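Putative enoyl-CoA hydratase/isomerase (Acinetobacter baumannii, PDB 3FDU) is a putative enoyl-CoA hydratase/isomerase of the crotonase family, which probably acts on acyl-CoA thioesters, though its own substrate and reaction are not established. Local coordinates at residues Asn10-Gly14 against Asn47-Val52; Ala83-Phe89 against Ala229-Met233; Asn128-Ile134 against Ala167-Glu173. The protein carries 4 engineered substitutions. One frame throughout, in Å; residues are numbered along the deposited sequence. Where two conformers were deposited one is given.

The three contacts are spread over one crotonase-type chain and touch each other nowhere. Contact 1 sits at the margin of the larger sheet, where the turn after strand 7-12 meets the approach to strand 52-57; its centre is about 30 Å from that of contact 2 and about 31 Å from that of contact 3. Contacts 2 and 3 come closer, about 9 Å between nearest atoms. Contact 2 packs a 3-10 turn and the start of helix 87-97 on helix 218-236; a glycerol, probably from the crystallisation liquor but possibly marking a pocket, lies about 4 Å from the Phe232 side chain. Contact 3 pairs strands of the smaller sheet.

Contact 1. Residues Asn10-Gly14 against Asn47-Val52; sequences NLEGG and NKDVRV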
loop_
_atom_site.group_PDB
_atom_site.type_symbol
_atom_site.label_atom_id
_atom_site.label_comp_id
_atom_site.label_asym_id
_atom_site.label_seq_id
_atom_site.Cartn_x
_atom_site.Cartn_y
_atom_site.Cartn_z
ATOM N N ASN A 10 23.517 -2.016 -24.884
ATOM C CA ASN A 10 23.756 -3.318 -25.514
ATOM C C ASN A 10 22.388 -3.924 -25.775
ATOM O O ASN A 10 21.510 -3.896 -24.902
ATOM C CB ASN A 10 24.534 -4.262 -24.582
ATOM C CG ASN A 10 24.694 -5.692 -25.168
ATOM O OD1 ASN A 10 25.531 -5.913 -26.052
ATOM N ND2 ASN A 10 23.902 -6.657 -24.667
ATOM N N LEU A 11 22.196 -4.433 -26.986
ATOM C CA LEU A 11 20.978 -5.091 -27.336
ATOM C C LEU A 11 21.312 -6.504 -27.797
ATOM O O LEU A 11 22.066 -6.707 -28.769
ATOM C CB LEU A 11 20.251 -4.312 -28.428
ATOM C CG LEU A 11 19.041 -4.985 -29.073
ATOM C CD1 LEU A 11 17.987 -5.416 -28.035
ATOM C CD2 LEU A 11 18.452 -4.036 -30.092
ATOM N N GLU A 12 20.773 -7.478 -27.090
ATOM C CA GLU A 12 20.967 -8.866 -27.477
ATOM C C GLU A 12 19.744 -9.690 -27.127
ATOM O O GLU A 12 19.216 -9.597 -26.008
ATOM C CB GLU A 12 22.237 -9.428 -26.818
ATOM C CG GLU A 12 22.183 -10.931 -26.556
ATOM C CD GLU A 12 23.568 -11.537 -26.355
ATOM O OE1 GLU A 12 24.539 -10.761 -26.214
ATOM O OE2 GLU A 12 23.690 -12.788 -26.344
ATOM N N GLY A 13 19.288 -10.501 -28.082
ATOM C CA GLY A 13 18.123 -11.367 -27.875
ATOM C C GLY A 13 16.888 -10.629 -27.345
ATOM O O GLY A 13 16.164 -11.171 -26.492
ATOM N N GLY A 14 16.643 -9.415 -27.851
ATOM C CA GLY A 14 15.489 -8.587 -27.456
ATOM C C GLY A 14 15.642 -7.866 -26.102
ATOM O O GLY A 14 14.745 -7.106 -25.687
ATOM N N ASN A 47 11.621 0.710 -30.820
ATOM C CA ASN A 47 12.520 -0.224 -31.505
ATOM C C ASN A 47 11.953 -1.640 -31.462
ATOM O O ASN A 47 11.849 -2.256 -30.400
ATOM C CB ASN A 47 13.926 -0.129 -30.891
ATOM C CG ASN A 47 14.973 -0.964 -31.634
ATOM O OD1 ASN A 47 14.639 -1.903 -32.346
ATOM N ND2 ASN A 47 16.249 -0.648 -31.426
ATOM N N LYS A 48 11.602 -2.179 -32.629
ATOM C CA LYS A 48 10.891 -3.453 -32.663
ATOM C C LYS A 48 11.780 -4.619 -32.302
ATOM O O LYS A 48 11.269 -5.670 -31.996
ATOM C CB LYS A 48 10.208 -3.687 -34.028
ATOM N N ASP A 49 13.095 -4.468 -32.367
ATOM C CA ASP A 49 14.004 -5.497 -31.847
ATOM C C ASP A 49 14.192 -5.457 -30.312
ATOM O O ASP A 49 14.883 -6.293 -29.767
ATOM C CB ASP A 49 15.394 -5.380 -32.456
ATOM C CG ASP A 49 15.382 -5.469 -33.975
ATOM O OD1 ASP A 49 14.762 -6.410 -34.512
ATOM O OD2 ASP A 49 16.000 -4.595 -34.606
ATOM N N VAL A 50 13.605 -4.481 -29.622
ATOM C CA VAL A 50 13.710 -4.455 -28.136
ATOM C C VAL A 50 12.376 -4.960 -27.532
ATOM O O VAL A 50 11.295 -4.397 -27.837
ATOM C CB VAL A 50 13.925 -3.019 -27.640
ATOM C CG1 VAL A 50 13.862 -2.948 -26.115
ATOM C CG2 VAL A 50 15.225 -2.434 -28.160
ATOM N N ARG A 51 12.443 -5.957 -26.645
ATOM C CA ARG A 51 11.248 -6.427 -25.937
ATOM C C ARG A 51 11.249 -6.071 -24.432
ATOM O O ARG A 51 10.177 -5.847 -23.841
ATOM C CB ARG A 51 11.125 -7.958 -26.114
ATOM C CG ARG A 51 10.756 -8.326 -27.594
ATOM C CD ARG A 51 11.077 -9.795 -27.886
ATOM N NE ARG A 51 10.122 -10.582 -27.134
ATOM C CZ ARG A 51 9.007 -11.089 -27.634
ATOM N NH1 ARG A 51 8.735 -10.987 -28.943
ATOM N NH2 ARG A 51 8.196 -11.749 -26.825
ATOM N N VAL A 52 12.454 -6.062 -23.825
ATOM C CA VAL A 52 12.639 -5.719 -22.371
ATOM C C VAL A 52 13.811 -4.763 -22.162
ATOM O O VAL A 52 14.850 -4.868 -22.823
ATOM C CB VAL A 52 12.859 -6.958 -21.542
ATOM C CG1 VAL A 52 13.084 -6.626 -20.012
ATOM C CG2 VAL A 52 11.679 -8.000 -21.757
#
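Leu11 reaches over from the end of strand 7-12 and sets both of its methyl groups against the turn at Asn47-Val50. With CG anti to the backbone N (chi1 171°) the side chain is carried out toward the turn, where its two branches divide the work. CD1 rests 3.7 Å from Asp49 O, while CD2 stands 4.1 Å from Asp49 CB, the Leu11 and Asp49 side chains crossing at about a right angle. Both methyls also come up to the same branch of Val50, CG2, with 4.1 Å from Leu11 CD1 to Val50 CG2, so the leucine fork straddles one methyl of the valine.

What Leu11 lies against is a type I beta turn running from Asn47 to Val50, closed by the backbone bond from Val50 N to Asn47 O. Asn47 reinforces it as an Asx turn: its OD1 accepts from Asp49 N at 3.0 Å. The segment connects helix 31-46 to strand 52-57, and residues 10-14 carry the chain round from strand 7-12 into its antiparallel partner, strand 15-20. The contact thus ties a beta hairpin at the margin of the mixed sheet to the loop that delivers the next, parallel strand.

Beyond Leu11 the chain bends through Gly13 and Gly14, both with positive phi. Gly14 comes in with its backbone alone: CA lies 3.3 Å from Asp49 O in a nearly straight CA-H...O contact. Its carbonyl oxygen is gripped twice. Arg51 N donates to Gly14 O at 2.7 Å, in the carbonyl plane and on a lone pair, and Val52 N donates to the same Gly14 O at 3.1 Å, tilted 20° from that plane. Further along, backbone bonding between Val52 and Leu16 continues the pairing, and the Val52 side chain packs on helix 188-200.

Contact 2. Residues Ala83-Phe89 against Ala229-Met233; sequences AGQVPPF and AEIFM. With SO4 (sulfate ion), chain G.
Ala229 puts its methyl over the middle of the Phe89 ring, a CH-pi contact with CB 3.5 Å from the ring centroid and only 6° off the normal. With so central an approach, all six ring carbons of Phe89 lie at similar distances from that one methyl.

The second aromatic interaction is a T-shaped stack: Phe89 turns its edge toward the face of Phe232, the centroids 5.5 Å apart and the planes at 80°. The leading atom is Phe89 CZ, 3.8 Å from Phe232 CD2. Phe232 CG lies anti to its own backbone N (chi1 -173°), which swings the ring across the path of Phe89 CZ.

These contacts join the first turn of helix 87-97, with the short 3-10 segment 83-85 ahead of it, to helix 218-236 in the C-terminal, helical part of the crotonase-type chain. Val86 occupies the N-cap position between the two elements.

Aliphatic packing continues past the rings. Ala83 CB sits 3.5 Å from Ala229 O and 3.9 Å from Met233 CG, resting on the helix backbone itself. Met233, bent at both chi2 and chi3, offers its sulfur to Val86, SD to CG2 at 4.1 Å, and Phe74 of helix 68-76 touches both side chains.

Off to one side, and not between the two segments, Gln85 NE2 gives two weak hydrogen bonds to a sulfate, probably from the crystallisation liquor, that Lys93 and Arg97 also hold.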
loop_
_atom_site.group_PDB
_atom_site.type_symbol
_atom_site.label_atom_id
_atom_site.label_comp_id
_atom_site.label_asym_id
_atom_site.label_seq_id
_atom_site.Cartn_x
_atom_site.Cartn_y
_atom_site.Cartn_z
ATOM N N ALA A 83 8.410 23.709 -15.366
ATOM C CA ALA A 83 9.147 22.925 -14.371
ATOM C C ALA A 83 9.211 21.466 -14.805
ATOM O O ALA A 83 10.235 20.824 -14.636
ATOM C CB ALA A 83 8.480 23.059 -13.002
ATOM N N GLY A 84 8.127 20.962 -15.420
ATOM C CA GLY A 84 8.062 19.559 -15.885
ATOM C C GLY A 84 8.993 19.172 -17.032
ATOM O O GLY A 84 9.118 18.005 -17.376
ATOM N N GLN A 85 9.677 20.152 -17.626
ATOM C CA GLN A 85 10.647 19.861 -18.677
ATOM C C GLN A 85 12.086 19.976 -18.159
ATOM O O GLN A 85 13.044 19.849 -18.931
ATOM C CB GLN A 85 10.424 20.801 -19.896
ATOM C CG GLN A 85 9.028 20.680 -20.497
ATOM C CD GLN A 85 8.812 19.328 -21.111
ATOM O OE1 GLN A 85 9.639 18.859 -21.891
ATOM N NE2 GLN A 85 7.697 18.687 -20.776
ATOM N N VAL A 86 12.255 20.163 -16.857
ATOM C CA VAL A 86 13.614 20.138 -16.265
ATOM C C VAL A 86 14.121 18.651 -16.294
ATOM O O VAL A 86 13.328 17.753 -16.021
ATOM C CB VAL A 86 13.619 20.788 -14.867
ATOM C CG1 VAL A 86 14.986 20.645 -14.150
ATOM C CG2 VAL A 86 13.292 22.331 -14.982
ATOM N N PRO A 87 15.419 18.402 -16.639
ATOM C CA PRO A 87 15.872 17.041 -17.061
ATOM C C PRO A 87 15.483 15.859 -16.189
ATOM O O PRO A 87 15.015 14.877 -16.734
ATOM C CB PRO A 87 17.401 17.192 -17.186
ATOM C CG PRO A 87 17.562 18.695 -17.623
ATOM C CD PRO A 87 16.516 19.391 -16.750
ATOM N N PRO A 88 15.603 15.951 -14.852
ATOM C CA PRO A 88 15.186 14.746 -14.085
ATOM C C PRO A 88 13.702 14.392 -14.274
ATOM O O PRO A 88 13.378 13.237 -14.271
ATOM C CB PRO A 88 15.389 15.137 -12.617
ATOM C CG PRO A 88 16.213 16.409 -12.608
ATOM C CD PRO A 88 16.136 17.025 -13.987
ATOM N N PHE A 89 12.803 15.372 -14.363
ATOM C CA PHE A 89 11.370 15.036 -14.607
ATOM C C PHE A 89 11.121 14.436 -15.984
ATOM O O PHE A 89 10.218 13.587 -16.162
ATOM C CB PHE A 89 10.508 16.265 -14.354
ATOM C CG PHE A 89 10.803 16.910 -13.041
ATOM C CD1 PHE A 89 10.320 16.367 -11.886
ATOM C CD2 PHE A 89 11.590 18.058 -12.968
ATOM C CE1 PHE A 89 10.596 16.963 -10.647
ATOM C CE2 PHE A 89 11.891 18.637 -11.753
ATOM C CZ PHE A 89 11.416 18.068 -10.574
ATOM N N ALA A 229 6.949 18.845 -9.662
ATOM C CA ALA A 229 8.057 19.556 -10.291
ATOM C C ALA A 229 7.896 21.053 -10.043
ATOM O O ALA A 229 8.858 21.761 -9.819
ATOM C CB ALA A 229 8.110 19.251 -11.829
ATOM N N GLU A 230 6.671 21.540 -10.053
ATOM C CA GLU A 230 6.440 22.978 -9.807
ATOM C C GLU A 230 6.858 23.392 -8.382
ATOM O O GLU A 230 7.616 24.375 -8.160
ATOM C CB GLU A 230 4.957 23.304 -10.114
ATOM C CG GLU A 230 4.568 24.746 -9.804
ATOM C CD GLU A 230 3.185 25.116 -10.404
ATOM O OE1 GLU A 230 2.999 26.320 -10.656
ATOM O OE2 GLU A 230 2.315 24.233 -10.631
ATOM N N ILE A 231 6.416 22.607 -7.409
ATOM C CA ILE A 231 6.818 22.824 -6.029
ATOM C C ILE A 231 8.348 22.675 -5.824
ATOM O O ILE A 231 8.960 23.464 -5.107
ATOM C CB ILE A 231 6.016 21.902 -5.069
ATOM C CG1 ILE A 231 4.533 22.354 -5.125
ATOM C CG2 ILE A 231 6.671 21.897 -3.597
ATOM C CD1 ILE A 231 3.584 21.402 -4.456
ATOM N N PHE A 232 8.934 21.680 -6.474
ATOM C CA PHE A 232 10.366 21.402 -6.402
ATOM C C PHE A 232 11.179 22.647 -6.882
ATOM O O PHE A 232 12.164 23.050 -6.250
ATOM C CB PHE A 232 10.687 20.174 -7.285
ATOM C CG PHE A 232 12.125 19.680 -7.173
ATOM C CD1 PHE A 232 12.456 18.628 -6.312
ATOM C CD2 PHE A 232 13.123 20.223 -7.958
ATOM C CE1 PHE A 232 13.822 18.153 -6.205
ATOM C CE2 PHE A 232 14.476 19.763 -7.853
ATOM C CZ PHE A 232 14.813 18.721 -6.991
ATOM N N MET A 233 10.761 23.249 -7.996
ATOM C CA MET A 233 11.456 24.449 -8.502
ATOM C C MET A 233 11.336 25.697 -7.618
ATOM O O MET A 233 12.291 26.519 -7.554
ATOM C CB MET A 233 11.067 24.725 -9.973
ATOM C CG MET A 233 11.699 23.731 -10.998
ATOM S SD MET A 233 13.535 23.613 -11.079
ATOM C CE MET A 233 13.868 25.378 -11.542
HETATM S S SO4 G . 5.306 15.625 -21.353
HETATM O O1 SO4 G . 3.992 15.299 -20.776
HETATM O O2 SO4 G . 5.250 16.903 -22.047
HETATM O O3 SO4 G . 6.350 15.640 -20.330
HETATM O O4 SO4 G . 5.691 14.544 -22.265
#

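Contact 3. Residues Asn128-Ile134 against Ala167-Glu173; sequences NTALFQI and AKKFNAE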
loop_
_atom_site.group_PDB
_atom_site.type_symbol
_atom_site.label_atom_id
_atom_site.label_comp_id
_atom_site.label_asym_id
_atom_site.label_seq_id
_atom_site.Cartn_x
_atom_site.Cartn_y
_atom_site.Cartn_z
ATOM N N ASN A 128 22.922 -6.982 -1.262
ATOM C CA ASN A 128 22.992 -6.464 0.094
ATOM C C ASN A 128 23.921 -5.266 0.212
ATOM O O ASN A 128 24.029 -4.645 1.291
ATOM C CB ASN A 128 23.440 -7.556 1.072
ATOM C CG ASN A 128 22.823 -7.381 2.472
ATOM O OD1 ASN A 128 21.702 -6.882 2.625
ATOM N ND2 ASN A 128 23.518 -7.898 3.485
ATOM N N THR A 129 24.622 -4.960 -0.870
ATOM C CA THR A 129 25.508 -3.775 -0.866
ATOM C C THR A 129 24.720 -2.466 -1.125
ATOM O O THR A 129 25.271 -1.362 -1.007
ATOM C CB THR A 129 26.629 -3.830 -1.961
ATOM O OG1 THR A 129 26.066 -3.596 -3.272
ATOM C CG2 THR A 129 27.412 -5.169 -1.962
ATOM N N ALA A 130 23.446 -2.593 -1.478
ATOM C CA ALA A 130 22.645 -1.424 -1.826
ATOM C C ALA A 130 22.385 -0.482 -0.643
ATOM O O ALA A 130 21.989 -0.902 0.434
ATOM C CB ALA A 130 21.356 -1.857 -2.451
ATOM N N LEU A 131 22.593 0.809 -0.870
ATOM C CA LEU A 131 22.378 1.797 0.164
ATOM C C LEU A 131 21.528 2.908 -0.432
ATOM O O LEU A 131 21.972 3.620 -1.332
ATOM C CB LEU A 131 23.721 2.379 0.668
ATOM C CG LEU A 131 24.544 1.394 1.550
ATOM C CD1 LEU A 131 25.894 2.062 1.796
ATOM C CD2 LEU A 131 23.823 0.985 2.881
ATOM N N PHE A 132 20.332 3.063 0.094
ATOM C CA PHE A 132 19.338 3.960 -0.504
ATOM C C PHE A 132 19.160 5.232 0.345
ATOM O O PHE A 132 19.329 5.213 1.555
ATOM C CB PHE A 132 17.977 3.275 -0.586
ATOM C CG PHE A 132 17.962 1.953 -1.339
ATOM C CD1 PHE A 132 17.660 1.925 -2.697
ATOM C CD2 PHE A 132 18.189 0.747 -0.679
ATOM C CE1 PHE A 132 17.613 0.712 -3.399
ATOM C CE2 PHE A 132 18.158 -0.485 -1.372
ATOM C CZ PHE A 132 17.873 -0.509 -2.738
ATOM N N GLN A 133 18.711 6.317 -0.298
ATOM C CA GLN A 133 18.351 7.511 0.455
ATOM C C GLN A 133 17.481 8.422 -0.403
ATOM O O GLN A 133 17.673 8.492 -1.624
ATOM C CB GLN A 133 19.625 8.275 0.887
ATOM C CG GLN A 133 19.306 9.509 1.836
ATOM C CD GLN A 133 20.579 10.325 2.038
ATOM O OE1 GLN A 133 21.521 10.188 1.256
ATOM N NE2 GLN A 133 20.624 11.118 3.090
ATOM N N ILE A 134 16.488 9.080 0.229
ATOM C CA ILE A 134 15.735 10.176 -0.393
ATOM C C ILE A 134 16.078 11.445 0.375
ATOM O O ILE A 134 15.453 11.771 1.384
ATOM C CB ILE A 134 14.197 9.951 -0.269
ATOM C CG1 ILE A 134 13.878 8.469 -0.523
ATOM C CG2 ILE A 134 13.402 10.827 -1.303
ATOM C CD1 ILE A 134 12.383 8.174 -0.540
ATOM N N ALA A 167 14.611 11.775 5.719
ATOM C CA ALA A 167 15.669 11.772 4.703
ATOM C C ALA A 167 16.813 10.798 5.052
ATOM O O ALA A 167 17.956 10.939 4.579
ATOM C CB ALA A 167 16.209 13.205 4.473
ATOM N N LYS A 168 16.523 9.766 5.836
ATOM C CA LYS A 168 17.634 8.897 6.280
ATOM C C LYS A 168 18.107 7.883 5.217
ATOM O O LYS A 168 17.358 7.503 4.289
ATOM C CB LYS A 168 17.221 8.144 7.539
ATOM C CG LYS A 168 16.042 7.142 7.318
ATOM C CD LYS A 168 15.542 6.710 8.715
ATOM C CE LYS A 168 14.785 5.433 8.685
ATOM N NZ LYS A 168 14.279 5.246 10.082
ATOM N N LYS A 169 19.339 7.395 5.380
ATOM C CA LYS A 169 19.813 6.288 4.566
ATOM C C LYS A 169 19.163 5.007 5.096
ATOM O O LYS A 169 18.718 4.913 6.273
ATOM C CB LYS A 169 21.378 6.215 4.556
ATOM C CG LYS A 169 22.036 7.348 3.770
ATOM C CD LYS A 169 23.545 7.375 3.881
ATOM C CE LYS A 169 24.140 8.501 3.002
ATOM N NZ LYS A 169 23.726 8.387 1.538
ATOM N N PHE A 170 19.008 4.039 4.212
ATOM C CA PHE A 170 18.335 2.779 4.560
ATOM C C PHE A 170 18.861 1.627 3.706
ATOM O O PHE A 170 19.386 1.850 2.609
ATOM C CB PHE A 170 16.788 2.889 4.557
ATOM C CG PHE A 170 16.146 3.255 3.171
ATOM C CD1 PHE A 170 15.663 2.244 2.300
ATOM C CD2 PHE A 170 16.013 4.604 2.786
ATOM C CE1 PHE A 170 15.052 2.576 1.050
ATOM C CE2 PHE A 170 15.394 4.951 1.540
ATOM C CZ PHE A 170 14.952 3.916 0.664
ATOM N N ASN A 171 18.758 0.385 4.216
ATOM C CA ASN A 171 19.478 -0.690 3.580
ATOM C C ASN A 171 18.540 -1.492 2.678
ATOM O O ASN A 171 17.370 -1.089 2.458
ATOM C CB ASN A 171 20.135 -1.611 4.622
ATOM C CG ASN A 171 19.110 -2.194 5.607
ATOM O OD1 ASN A 171 17.934 -2.366 5.264
ATOM N ND2 ASN A 171 19.546 -2.489 6.828
ATOM N N ALA A 172 19.045 -2.583 2.099
ATOM C CA ALA A 172 18.202 -3.338 1.157
ATOM C C ALA A 172 17.011 -4.011 1.853
ATOM O O ALA A 172 15.935 -4.139 1.280
ATOM C CB ALA A 172 19.045 -4.367 0.349
ATOM N N GLU A 173 17.165 -4.422 3.108
ATOM C CA GLU A 173 16.060 -5.063 3.819
ATOM C C GLU A 173 14.919 -4.087 4.067
ATOM O O GLU A 173 13.753 -4.447 3.991
ATOM C CB GLU A 173 16.550 -5.662 5.145
ATOM C CG GLU A 173 17.507 -6.859 4.999
ATOM C CD GLU A 173 18.906 -6.520 4.427
ATOM O OE1 GLU A 173 19.406 -5.358 4.542
ATOM O OE2 GLU A 173 19.519 -7.461 3.859
HETATM O O HOH W 1 21.795 -3.090 2.248
HETATM O O HOH W 2 23.461 5.813 0.212
HETATM O O HOH W 3 15.350 8.490 2.909
#
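Phe132 and Phe170 form an antiparallel, hydrogen-bonded pair. Phe132 N donates to Phe170 O at 2.9 Å, almost straight, and Phe170 N returns a bond of 2.9 Å to Phe132 O. Their side chains share one side of the sheet. There Phe132 CB lies over the Phe170 ring, off centre, 3.3 Å from CZ, a CH-pi contact; the rings themselves are nearly parallel (16°) but slid so far apart that they barely overlap. Phe170 takes the crowded chi1 position, 62°, which turns its ring in against Phe132 CB of the partner strand. The Phe132 ring meets Ala172 CA at its edge, with CE2 3.8 Å away.

On the other side, the extended Gln133 uses both ends of its amide. NE2 donates in the amide plane to Ala167 O at 3.1 Å, while OE1 accepts from Lys169 NZ at 2.9 Å, the ammonium standing above the amide plane. Together these bonds hold the amide against rotation.

Water fills in where direct pairing stops. One molecule links Asn128 O and Ala130 O to Ala172 N; another bridges Ile134 N and Lys168 O.

Farther out, Val115 of helix 113-116 packs on Phe132, Ile134 and Phe170, and Ala175 of helix 172-177 covers both phenylalanines. Asn171, at the N-cap, caps that helix with OD1, bonded to Thr174 N. Strand 131-133 also bonds to Ala110 of strand 109-111, completing the small three-stranded sheet, which accompanies the larger six-stranded one as in the two-layered spiral core of crotonases.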